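Local coordinates for protein SVS_variant_AS1 (Streptomyces sp. CWA1, PDB 6TJA) that probably catalyses, as an engineered ancestral terpene cyclase, the cyclisation of geranylgeranyl diphosphate to the diterpene spiroviolene with release of diphosphate, at residues A[20-31]-A[61-71]; A[152-163]-A[180-190]. All coordinates share one frame; numbering follows the deposited sequence.

Contact 1 of 2, residues A[20-31]-A[61-71]; sequences AIHPRVHEVEKR and ARFAPTAADED
Ile21 lays its CD1 over one face of the Arg62 guanidinium, toward the rim of that flat group, and also meets the start of the arginine chain, CD1 lying 3.7 Å from Arg62 CG. The guanidinium itself is held by a salt bridge to Asp58. His22 is fixed at both ring nitrogens: NE2 donates to Ala67 O at 2.6 Å, almost straight (172°), in the ring plane and on a carbonyl lone pair, while ND1 accepts from Arg24 N at 3.0 Å. This pattern is consistent with a neutral ring protonated on NE2. With CG anti to the backbone N (chi1 -162°), the ring reaches across to the 64-67 turn. Farther along, Arg24 grips Glu70 side-on, one nitrogen to each oxygen: NE to OE1 at 2.8 Å and NH2 to OE2 at 3.2 Å, the first bond coming from above the carboxylate plane. CG of Glu27 lies over a face of the same guanidinium. Arg31 instead takes Asp71 end-on, both terminal nitrogens converging on OD1 (NH2 at 2.9 Å), with guanidinium and carboxylate planes 89° apart. The contact thus joins the loop into helix 25-38 and its first turns to the loop between helices 56-61 and 70-91 and the latter's first turn, with Leu73 and Leu74 of helix 70-91 touching His22 and Arg31 respectively, and His300 of helix 289-309 against Ala20 and Pro65.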
# COMPACT_ATOMS: atom_id res chain seq x y z
N ALA A 20 14.74 -8.32 25.37
CA ALA A 20 15.10 -9.75 25.25
C ALA A 20 15.60 -10.03 23.85
O ALA A 20 15.19 -9.30 22.90
CB ALA A 20 13.91 -10.63 25.59
N ILE A 21 16.40 -11.08 23.72
CA ILE A 21 17.00 -11.48 22.42
C ILE A 21 16.90 -12.99 22.24
O ILE A 21 17.01 -13.73 23.24
CB ILE A 21 18.42 -10.93 22.34
CG1 ILE A 21 18.97 -11.09 20.91
CG2 ILE A 21 19.32 -11.48 23.44
CD1 ILE A 21 20.02 -10.05 20.57
N HIS A 22 16.66 -13.42 21.00
CA HIS A 22 16.46 -14.85 20.68
C HIS A 22 17.69 -15.65 21.13
O HIS A 22 18.82 -15.27 20.85
CB HIS A 22 16.17 -15.02 19.20
CG HIS A 22 15.55 -16.33 18.89
ND1 HIS A 22 16.27 -17.49 18.92
CD2 HIS A 22 14.28 -16.67 18.55
CE1 HIS A 22 15.49 -18.50 18.60
NE2 HIS A 22 14.24 -18.03 18.41
N PRO A 23 17.52 -16.77 21.87
CA PRO A 23 18.68 -17.59 22.28
C PRO A 23 19.51 -18.16 21.11
O PRO A 23 20.62 -18.50 21.33
CB PRO A 23 18.08 -18.74 23.11
CG PRO A 23 16.58 -18.68 22.91
CD PRO A 23 16.25 -17.28 22.42
N ARG A 24 18.97 -18.21 19.90
CA ARG A 24 19.69 -18.73 18.71
C ARG A 24 20.15 -17.59 17.81
O ARG A 24 20.40 -17.84 16.62
CB ARG A 24 18.79 -19.72 17.99
CG ARG A 24 18.22 -20.79 18.92
CD ARG A 24 19.24 -21.89 19.19
NE ARG A 24 19.48 -22.58 17.94
CZ ARG A 24 20.38 -23.53 17.72
NH1 ARG A 24 21.15 -23.96 18.70
NH2 ARG A 24 20.49 -24.03 16.50
N VAL A 25 20.29 -16.37 18.34
CA VAL A 25 20.65 -15.19 17.51
C VAL A 25 21.93 -15.49 16.71
O VAL A 25 21.91 -15.24 15.49
CB VAL A 25 20.78 -13.89 18.33
CG1 VAL A 25 21.78 -13.99 19.48
CG2 VAL A 25 21.14 -12.73 17.43
N HIS A 26 22.98 -16.02 17.33
CA HIS A 26 24.31 -16.24 16.69
C HIS A 26 24.19 -17.28 15.57
O HIS A 26 24.80 -17.09 14.54
CB HIS A 26 25.40 -16.60 17.73
CG HIS A 26 25.56 -15.54 18.79
ND1 HIS A 26 25.29 -15.78 20.14
CD2 HIS A 26 25.92 -14.24 18.71
CE1 HIS A 26 25.52 -14.68 20.83
NE2 HIS A 26 25.90 -13.72 19.98
N GLU A 27 23.40 -18.33 15.75
CA GLU A 27 23.18 -19.37 14.72
C GLU A 27 22.48 -18.71 13.52
O GLU A 27 22.85 -19.03 12.37
CB GLU A 27 22.36 -20.54 15.26
CG GLU A 27 23.10 -21.44 16.25
CD GLU A 27 23.24 -20.94 17.68
OE1 GLU A 27 22.66 -19.88 18.02
OE2 GLU A 27 23.94 -21.61 18.47
N VAL A 28 21.49 -17.85 13.77
CA VAL A 28 20.73 -17.18 12.68
C VAL A 28 21.64 -16.17 11.98
O VAL A 28 21.62 -16.13 10.77
CB VAL A 28 19.42 -16.56 13.19
CG1 VAL A 28 18.83 -15.57 12.20
CG2 VAL A 28 18.43 -17.66 13.49
N GLU A 29 22.43 -15.40 12.72
CA GLU A 29 23.35 -14.40 12.11
C GLU A 29 24.32 -15.10 11.15
O GLU A 29 24.68 -14.50 10.11
CB GLU A 29 24.09 -13.63 13.20
CG GLU A 29 24.78 -12.39 12.67
CD GLU A 29 25.83 -11.78 13.58
OE1 GLU A 29 25.79 -12.04 14.81
OE2 GLU A 29 26.70 -11.03 13.04
N LYS A 30 24.77 -16.31 11.46
CA LYS A 30 25.78 -17.02 10.64
C LYS A 30 25.13 -17.31 9.29
O LYS A 30 25.69 -16.94 8.26
CB LYS A 30 26.24 -18.32 11.31
CG LYS A 30 27.74 -18.51 11.43
CD LYS A 30 28.20 -19.95 11.27
CE LYS A 30 29.72 -20.05 11.25
NZ LYS A 30 30.18 -21.44 11.47
N ARG A 31 23.94 -17.91 9.31
CA ARG A 31 23.15 -18.20 8.09
C ARG A 31 22.89 -16.90 7.32
O ARG A 31 22.98 -16.93 6.08
CB ARG A 31 21.89 -18.97 8.48
CG ARG A 31 22.21 -20.32 9.11
CD ARG A 31 20.97 -20.99 9.65
NE ARG A 31 20.00 -21.28 8.60
CZ ARG A 31 18.75 -21.68 8.81
NH1 ARG A 31 18.26 -21.81 10.04
NH2 ARG A 31 17.97 -21.95 7.78
N ALA A 61 16.15 -10.37 16.12
CA ALA A 61 16.16 -11.38 17.21
C ALA A 61 15.62 -10.76 18.51
O ALA A 61 15.18 -11.50 19.42
CB ALA A 61 17.57 -11.92 17.37
N ARG A 62 15.68 -9.43 18.61
CA ARG A 62 15.08 -8.64 19.71
C ARG A 62 13.58 -8.38 19.49
O ARG A 62 12.88 -8.12 20.49
CB ARG A 62 15.84 -7.33 19.87
CG ARG A 62 17.30 -7.53 20.23
CD ARG A 62 17.98 -6.17 20.13
NE ARG A 62 19.40 -6.24 20.41
CZ ARG A 62 19.91 -6.27 21.63
NH1 ARG A 62 19.13 -6.20 22.69
NH2 ARG A 62 21.22 -6.35 21.78
N PHE A 63 13.10 -8.47 18.27
CA PHE A 63 11.69 -8.27 17.98
C PHE A 63 10.91 -9.55 18.22
O PHE A 63 9.82 -9.50 18.66
CB PHE A 63 11.50 -7.84 16.53
CG PHE A 63 11.72 -6.40 16.30
CD1 PHE A 63 12.90 -5.81 16.65
CD2 PHE A 63 10.73 -5.63 15.76
CE1 PHE A 63 13.10 -4.48 16.45
CE2 PHE A 63 10.92 -4.29 15.56
CZ PHE A 63 12.11 -3.72 15.90
N ALA A 64 11.52 -10.69 17.95
CA ALA A 64 10.88 -11.97 18.09
C ALA A 64 11.79 -12.93 18.85
O ALA A 64 12.28 -13.88 18.32
CB ALA A 64 10.54 -12.51 16.73
N PRO A 65 12.00 -12.66 20.12
CA PRO A 65 12.96 -13.45 20.86
C PRO A 65 12.56 -14.87 21.26
O PRO A 65 13.37 -15.50 21.82
CB PRO A 65 13.28 -12.57 22.05
CG PRO A 65 12.07 -11.76 22.26
CD PRO A 65 11.37 -11.63 20.95
N THR A 66 11.34 -15.33 21.01
CA THR A 66 10.94 -16.72 21.34
C THR A 66 10.43 -17.44 20.09
O THR A 66 9.84 -18.51 20.24
CB THR A 66 9.95 -16.73 22.50
OG1 THR A 66 8.72 -16.18 22.03
CG2 THR A 66 10.46 -15.94 23.68
N ALA A 67 10.71 -16.89 18.91
CA ALA A 67 10.39 -17.50 17.60
C ALA A 67 10.80 -18.98 17.63
O ALA A 67 12.01 -19.25 17.84
CB ALA A 67 11.11 -16.76 16.51
N ALA A 68 9.84 -19.88 17.44
CA ALA A 68 10.02 -21.34 17.64
C ALA A 68 10.83 -21.91 16.48
O ALA A 68 11.64 -22.83 16.71
CB ALA A 68 8.68 -22.03 17.82
N ASP A 69 10.67 -21.35 15.29
CA ASP A 69 11.30 -21.77 14.05
C ASP A 69 12.38 -20.82 13.57
O ASP A 69 12.10 -19.74 13.14
CB ASP A 69 10.24 -21.87 12.98
CG ASP A 69 10.69 -22.57 11.76
OD1 ASP A 69 11.88 -22.72 11.54
OD2 ASP A 69 9.82 -22.98 11.01
N GLU A 70 13.60 -21.29 13.61
CA GLU A 70 14.75 -20.54 13.20
C GLU A 70 14.72 -20.07 11.77
O GLU A 70 15.31 -19.09 11.43
CB GLU A 70 15.95 -21.40 13.38
CG GLU A 70 16.92 -20.89 14.37
CD GLU A 70 17.74 -22.01 14.96
OE1 GLU A 70 17.39 -22.46 16.04
OE2 GLU A 70 18.72 -22.42 14.35
N ASP A 71 14.05 -20.81 10.92
CA ASP A 71 13.99 -20.41 9.56
C ASP A 71 13.11 -19.19 9.42
O ASP A 71 13.30 -18.43 8.54
CB ASP A 71 13.50 -21.52 8.65
CG ASP A 71 14.32 -22.77 8.75
OD1 ASP A 71 15.50 -22.75 9.01
OD2 ASP A 71 13.74 -23.81 8.55
O HOH W 1 13.80 -6.86 22.71

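Contact 2 of 2, residues A[152-163]-A[180-190]; sequences AHRAWLSGVAWQ and AMRLLSAGGEP
Met181 lies across one face of the Trp162 indole, where helix 143-169 crosses a broken helix (175-185, then 188-192) of the all-helical class I terpene synthase fold; the break is consistent with the kinked helix G of that family. The short segments approach to 7.1 Å between axes, at a crossing angle of -127°. CB of Met181 stands 3.8 Å from the centroid of the Trp162 six-membered ring, a CH-pi contact, and SD sits 4.3 Å from the centroid of the five-membered ring, also over the face, which makes this a Met-aromatic contact. Ala180 CB approaches the far end of the indole at CH2. A serine in place of Trp162 would probably leave one flank of Met181 without its aromatic cover and open a gap beside Ala180. From Trp162 the Met181 chain runs on to Gln163, crossing it at about a right angle, with CE 3.7 Å from Gln163 CG. At the crossing itself Gly159 lets the backbones close in: its CA is 3.5 Å from Leu184 CB, and a side chain at that position would collide with Leu184. Leu184 CD2 reaches Ala155 CB. A chi1 of 155° puts Trp156 CG opposite the backbone N and swings the indole toward residues 184-187, its edge meeting Leu184 O and Ser185 O; Gly187 CA lies 3.5 Å from Trp156 CD1, and Trp156 CB packs against the Pro190 ring. Water 2 completes that edge, accepting from Trp156 NE1 at 3.0 Å and donating to Ser185 O at 2.7 Å.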
# COMPACT_ATOMS: atom_id res chain seq x y z
N ALA A 152 2.36 -3.36 3.88
CA ALA A 152 3.25 -2.59 4.78
C ALA A 152 4.44 -2.07 3.95
O ALA A 152 4.83 -0.87 4.14
CB ALA A 152 3.72 -3.44 5.94
N HIS A 153 4.92 -2.91 3.05
CA HIS A 153 6.00 -2.64 2.15
C HIS A 153 5.72 -1.49 1.19
O HIS A 153 6.52 -0.65 1.01
CB HIS A 153 6.34 -3.90 1.41
CG HIS A 153 7.65 -3.88 0.69
ND1 HIS A 153 7.79 -3.41 -0.59
CD2 HIS A 153 8.86 -4.36 1.05
CE1 HIS A 153 9.03 -3.58 -0.98
NE2 HIS A 153 9.69 -4.15 -0.01
N ARG A 154 4.55 -1.49 0.58
CA ARG A 154 4.19 -0.42 -0.29
C ARG A 154 4.04 0.85 0.53
O ARG A 154 4.37 1.88 0.07
CB ARG A 154 2.93 -0.67 -1.11
CG ARG A 154 2.63 0.50 -2.03
CD ARG A 154 1.71 0.31 -3.21
NE ARG A 154 0.87 -0.80 -2.99
CZ ARG A 154 0.78 -1.88 -3.72
NH1 ARG A 154 1.40 -2.04 -4.84
NH2 ARG A 154 -0.03 -2.79 -3.31
N ALA A 155 3.55 0.74 1.75
CA ALA A 155 3.36 1.93 2.62
C ALA A 155 4.72 2.59 2.87
O ALA A 155 4.81 3.81 2.70
CB ALA A 155 2.64 1.54 3.88
N TRP A 156 5.77 1.78 3.16
CA TRP A 156 7.14 2.28 3.40
C TRP A 156 7.70 2.95 2.13
O TRP A 156 8.26 4.08 2.23
CB TRP A 156 8.04 1.15 3.91
CG TRP A 156 9.49 1.36 3.61
CD1 TRP A 156 10.29 2.34 4.11
CD2 TRP A 156 10.31 0.57 2.74
NE1 TRP A 156 11.54 2.24 3.58
CE2 TRP A 156 11.59 1.15 2.75
CE3 TRP A 156 10.08 -0.55 1.93
CZ2 TRP A 156 12.65 0.63 2.00
CZ3 TRP A 156 11.12 -1.05 1.18
CH2 TRP A 156 12.37 -0.44 1.20
N LEU A 157 7.55 2.32 0.96
CA LEU A 157 8.00 2.91 -0.32
C LEU A 157 7.31 4.25 -0.57
O LEU A 157 8.04 5.14 -0.98
CB LEU A 157 7.80 1.93 -1.47
CG LEU A 157 8.70 0.69 -1.44
CD1 LEU A 157 8.27 -0.30 -2.52
CD2 LEU A 157 10.16 1.06 -1.60
N SER A 158 6.00 4.41 -0.33
CA SER A 158 5.26 5.70 -0.46
C SER A 158 5.83 6.77 0.47
O SER A 158 5.77 7.95 0.12
CB SER A 158 3.80 5.54 -0.17
OG SER A 158 3.26 4.59 -1.06
N GLY A 159 6.28 6.40 1.65
CA GLY A 159 6.93 7.35 2.57
C GLY A 159 8.23 7.84 1.98
O GLY A 159 8.49 9.05 2.04
N VAL A 160 9.05 6.91 1.46
CA VAL A 160 10.37 7.21 0.85
C VAL A 160 10.15 8.13 -0.36
O VAL A 160 10.89 9.10 -0.48
CB VAL A 160 11.16 5.94 0.47
CG1 VAL A 160 12.44 6.31 -0.25
CG2 VAL A 160 11.50 5.08 1.68
N ALA A 161 9.17 7.83 -1.20
CA ALA A 161 8.82 8.62 -2.40
C ALA A 161 8.49 10.05 -1.99
O ALA A 161 9.00 10.96 -2.63
CB ALA A 161 7.67 7.96 -3.15
N TRP A 162 7.68 10.22 -0.94
CA TRP A 162 7.35 11.53 -0.31
C TRP A 162 8.64 12.23 0.15
O TRP A 162 8.87 13.40 -0.21
CB TRP A 162 6.41 11.27 0.86
CG TRP A 162 5.78 12.45 1.54
CD1 TRP A 162 6.07 13.78 1.43
CD2 TRP A 162 4.74 12.35 2.53
NE1 TRP A 162 5.24 14.51 2.23
CE2 TRP A 162 4.41 13.66 2.91
CE3 TRP A 162 4.01 11.27 3.06
CZ2 TRP A 162 3.41 13.92 3.84
CZ3 TRP A 162 3.02 11.54 3.98
CH2 TRP A 162 2.72 12.85 4.35
N GLN A 163 9.45 11.53 0.93
CA GLN A 163 10.73 12.06 1.44
C GLN A 163 11.60 12.57 0.28
O GLN A 163 12.03 13.74 0.34
CB GLN A 163 11.44 11.01 2.26
CG GLN A 163 12.36 11.63 3.30
CD GLN A 163 13.51 10.71 3.61
OE1 GLN A 163 13.36 9.69 4.30
NE2 GLN A 163 14.67 11.08 3.07
N ALA A 180 3.67 12.13 9.67
CA ALA A 180 2.93 11.29 8.69
C ALA A 180 3.94 10.58 7.76
O ALA A 180 3.81 9.37 7.54
CB ALA A 180 1.94 12.12 7.91
N MET A 181 4.92 11.32 7.25
CA MET A 181 5.87 10.83 6.23
C MET A 181 6.78 9.77 6.86
O MET A 181 6.96 8.67 6.30
CB MET A 181 6.72 11.99 5.71
CG MET A 181 7.72 11.60 4.71
SD MET A 181 8.90 12.88 4.30
CE MET A 181 9.93 12.89 5.76
N ARG A 182 7.34 10.10 8.00
CA ARG A 182 8.38 9.33 8.70
C ARG A 182 7.76 8.05 9.29
O ARG A 182 8.48 7.05 9.42
CB ARG A 182 8.99 10.28 9.72
CG ARG A 182 10.20 9.73 10.45
CD ARG A 182 11.38 9.56 9.51
NE ARG A 182 12.50 9.09 10.32
CZ ARG A 182 13.46 8.31 9.87
NH1 ARG A 182 13.46 7.88 8.62
NH2 ARG A 182 14.41 7.94 10.71
N LEU A 183 6.49 8.09 9.63
CA LEU A 183 5.73 6.89 10.04
C LEU A 183 5.95 5.83 8.97
O LEU A 183 6.09 4.67 9.30
CB LEU A 183 4.27 7.31 10.17
CG LEU A 183 3.26 6.33 10.77
CD1 LEU A 183 3.60 5.93 12.21
CD2 LEU A 183 1.88 7.00 10.74
N LEU A 184 6.04 6.25 7.72
CA LEU A 184 6.20 5.35 6.56
C LEU A 184 7.68 5.15 6.19
O LEU A 184 8.07 3.99 5.95
CB LEU A 184 5.39 5.97 5.42
CG LEU A 184 3.88 6.06 5.65
CD1 LEU A 184 3.18 6.51 4.37
CD2 LEU A 184 3.31 4.70 6.11
N SER A 185 8.45 6.24 6.04
CA SER A 185 9.76 6.27 5.34
C SER A 185 10.85 5.59 6.17
O SER A 185 11.86 5.16 5.60
CB SER A 185 10.17 7.66 5.01
OG SER A 185 10.37 8.42 6.19
N ALA A 186 10.66 5.49 7.48
CA ALA A 186 11.66 4.87 8.38
C ALA A 186 11.58 3.34 8.35
O ALA A 186 12.44 2.77 8.94
CB ALA A 186 11.55 5.39 9.80
N GLY A 187 10.63 2.70 7.66
CA GLY A 187 10.63 1.23 7.45
C GLY A 187 10.00 0.38 8.58
O GLY A 187 10.17 -0.88 8.55
N GLY A 188 9.25 1.02 9.48
CA GLY A 188 8.62 0.40 10.65
C GLY A 188 7.41 -0.44 10.26
O GLY A 188 7.15 -1.40 10.98
N GLU A 189 6.66 -0.06 9.22
CA GLU A 189 5.45 -0.81 8.82
C GLU A 189 5.84 -2.23 8.45
O GLU A 189 5.32 -3.16 9.05
CB GLU A 189 4.66 -0.14 7.71
CG GLU A 189 3.87 1.05 8.22
CD GLU A 189 2.61 0.76 9.02
OE1 GLU A 189 2.29 -0.41 9.27
OE2 GLU A 189 1.93 1.73 9.38
N PRO A 190 6.70 -2.45 7.43
CA PRO A 190 7.09 -3.81 7.04
C PRO A 190 7.96 -4.52 8.09
O PRO A 190 7.90 -5.71 8.11
CB PRO A 190 7.82 -3.53 5.72
CG PRO A 190 8.43 -2.18 5.92
CD PRO A 190 7.32 -1.42 6.58
O HOH W 2 13.90 3.84 4.51

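In the fold
Both contacts bury about the same area, near 710 Å², yet with different chemistry. Contact 1 is peripheral, 18 Å from the chain centre and only partly buried; it joins loops and helix starts through salt bridges and backbone-directed hydrogen bonds. Contact 2, at 9 Å, is buried and packs helix on helix without a direct hydrogen bond between its segments. The second subunit approaches contact 2, where its Gly108 packs on Trp162, but does not touch contact 1. Helix 70-91 connects them: its first turn belongs to contact 1, while farther along Trp82 meets Trp156 and the engineered Phe79 meets Pro190. Centres are 26 Å apart, nearest atoms about 7 Å.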